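Local coordinates for protein 3-hydroxyisobutyryl-CoA hydrolase (Mycobacterium thermoresistibile, PDB 4HDT) that probably hydrolyses 3-hydroxyisobutyryl-CoA to 3-hydroxyisobutyrate and free coenzyme A, and binds zinc ions in the crystal, at residues G124-V129 against T154-R159. Residues are numbered along the deposited sequence; the frame is centred on the assembly and turned at random.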
loop_
_atom_site.group_PDB
_atom_site.type_symbol
_atom_site.label_atom_id
_atom_site.label_comp_id
_atom_site.label_asym_id
_atom_site.label_seq_id
_atom_site.Cartn_x
_atom_site.Cartn_y
_atom_site.Cartn_z
ATOM N N GLY A 124 4.734 5.883 -0.927
ATOM C CA GLY A 124 4.658 6.537 -2.237
ATOM C C GLY A 124 3.316 7.147 -2.614
ATOM O O GLY A 124 3.263 8.252 -3.195
ATOM N N ALA A 125 2.232 6.450 -2.286
ATOM C CA ALA A 125 0.938 6.738 -2.949
ATOM C C ALA A 125 0.102 7.774 -2.255
ATOM O O ALA A 125 -0.968 8.114 -2.740
ATOM C CB ALA A 125 0.166 5.471 -3.226
ATOM N N HIS A 126 0.558 8.262 -1.113
ATOM C CA HIS A 126 -0.051 9.437 -0.488
ATOM C C HIS A 126 0.667 10.749 -0.813
ATOM O O HIS A 126 0.289 11.834 -0.286
ATOM C CB HIS A 126 -0.114 9.254 1.036
ATOM C CG HIS A 126 -0.831 8.024 1.456
ATOM N ND1 HIS A 126 -2.186 7.861 1.246
ATOM C CD2 HIS A 126 -0.415 6.915 2.100
ATOM C CE1 HIS A 126 -2.565 6.696 1.733
ATOM N NE2 HIS A 126 -1.495 6.098 2.247
ATOM N N GLY A 127 1.709 10.700 -1.653
ATOM C CA GLY A 127 2.372 11.909 -2.132
ATOM C C GLY A 127 1.517 12.732 -3.058
ATOM O O GLY A 127 0.423 12.332 -3.404
ATOM N N ASN A 128 2.017 13.894 -3.449
ATOM C CA ASN A 128 1.248 14.784 -4.285
ATOM C C ASN A 128 1.755 14.909 -5.686
ATOM O O ASN A 128 1.078 15.491 -6.546
ATOM C CB ASN A 128 1.102 16.160 -3.613
ATOM C CG ASN A 128 2.425 16.693 -3.122
ATOM O OD1 ASN A 128 3.276 16.971 -3.934
ATOM N ND2 ASN A 128 2.568 16.959 -1.776
ATOM N N VAL A 129 2.937 14.332 -5.926
ATOM C CA VAL A 129 3.454 14.163 -7.286
ATOM C C VAL A 129 3.932 12.713 -7.439
ATOM O O VAL A 129 5.126 12.381 -7.255
ATOM C CB VAL A 129 4.577 15.129 -7.654
ATOM C CG1 VAL A 129 4.895 15.048 -9.139
ATOM C CG2 VAL A 129 4.185 16.557 -7.320
ATOM N N THR A 154 -6.604 1.375 2.500
ATOM C CA THR A 154 -8.072 1.259 2.435
ATOM C C THR A 154 -8.675 2.596 2.030
ATOM O O THR A 154 -9.716 2.629 1.370
ATOM C CB THR A 154 -8.696 0.704 3.730
ATOM O OG1 THR A 154 -8.486 1.598 4.813
ATOM C CG2 THR A 154 -8.143 -0.639 4.096
ATOM N N TYR A 155 -8.047 3.723 2.424
ATOM C CA TYR A 155 -8.437 5.048 1.934
ATOM C C TYR A 155 -8.270 5.101 0.390
ATOM O O TYR A 155 -9.176 5.554 -0.332
ATOM C CB TYR A 155 -7.561 6.077 2.662
ATOM C CG TYR A 155 -7.700 7.528 2.241
ATOM C CD1 TYR A 155 -6.987 8.030 1.169
ATOM C CD2 TYR A 155 -8.450 8.403 2.994
ATOM C CE1 TYR A 155 -7.064 9.354 0.810
ATOM C CE2 TYR A 155 -8.544 9.725 2.626
ATOM C CZ TYR A 155 -7.856 10.183 1.525
ATOM O OH TYR A 155 -7.905 11.519 1.206
ATOM N N LEU A 156 -7.140 4.649 -0.132
ATOM C CA LEU A 156 -6.936 4.667 -1.576
ATOM C C LEU A 156 -7.837 3.663 -2.308
ATOM O O LEU A 156 -8.479 4.004 -3.311
ATOM C CB LEU A 156 -5.485 4.403 -1.920
ATOM C CG LEU A 156 -4.503 5.471 -1.442
ATOM C CD1 LEU A 156 -3.096 4.898 -1.479
ATOM C CD2 LEU A 156 -4.655 6.762 -2.230
ATOM N N LEU A 157 -7.961 2.467 -1.767
ATOM C CA LEU A 157 -8.743 1.419 -2.434
ATOM C C LEU A 157 -10.205 1.835 -2.527
ATOM O O LEU A 157 -10.870 1.612 -3.564
ATOM C CB LEU A 157 -8.593 0.080 -1.725
ATOM C CG LEU A 157 -7.211 -0.584 -1.818
ATOM C CD1 LEU A 157 -7.054 -1.573 -0.678
ATOM C CD2 LEU A 157 -7.011 -1.262 -3.194
ATOM N N SER A 158 -10.726 2.422 -1.441
ATOM C CA SER A 158 -12.157 2.797 -1.405
ATOM C C SER A 158 -12.473 3.939 -2.370
ATOM O O SER A 158 -13.663 4.114 -2.681
ATOM C CB SER A 158 -12.655 3.144 0.009
ATOM O OG SER A 158 -12.001 4.283 0.547
ATOM N N ARG A 159 -11.453 4.668 -2.839
ATOM C CA ARG A 159 -11.597 5.828 -3.750
ATOM C C ARG A 159 -11.364 5.483 -5.230
ATOM O O ARG A 159 -11.518 6.343 -6.093
ATOM C CB ARG A 159 -10.696 6.971 -3.273
ATOM C CG ARG A 159 -11.274 7.711 -2.038
ATOM C CD ARG A 159 -10.302 8.667 -1.367
ATOM N NE ARG A 159 -10.959 9.411 -0.274
ATOM C CZ ARG A 159 -11.279 8.866 0.904
ATOM N NH1 ARG A 159 -11.009 7.581 1.161
ATOM N NH2 ARG A 159 -11.868 9.620 1.832
#
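Leu156, on the helix 153-158, reaches across to the turn that follows helix 119-124 and lodges its isobutyl group against Ala125 and His126. Its CB starts toward the turn, and with CG anti to the carbonyl carbon (chi1 -65°) the branch point of Leu156 arrives 3.9 Å from His126 CE1. From there the two methyls part. Leu156 CD1 does most of the touching: it sits 3.7 Å from Ala125 CB and also 3.7 Å from His126 CE1, so that one methyl bridges the alanine methyl and the imidazole. Leu156 CD2 takes the other direction and comes within 4.0 Å of Ala125 O, a carbonyl that is hydrogen-bonded to Arg130 NH1. Beyond these two segments, Leu156 also packs on Phe185.

The His126 ring meets the leucine obliquely, with its CE1 corner leading. Its tip is held by a hydrogen bond between NE2 and Val151 O, just ahead of the helix, and Leu285 of helix 285-299 touches the same side chain. Gly124 to Gly127, which include both touching residues of this side, form a type I beta turn, whose Gly127 N to Gly124 O bond is long at 3.3 Å. The turn leads into strand 129-132 of the parallel part of the sheet, and Ala125 also packs on Met112 of strand 108-112. Within the crotonase-like fold the contact ties helix 153-158 to the turn between helix 119-124 and strand 129-132.

No hydrogen bond links the two segments, and all three touching residues are buried. The contact is van der Waals in kind: apolar between the Leu156 and Ala125 methyls, and methyl and CG against the CE1 corner of the imidazole, whose rotation the bond from NE2 probably limits.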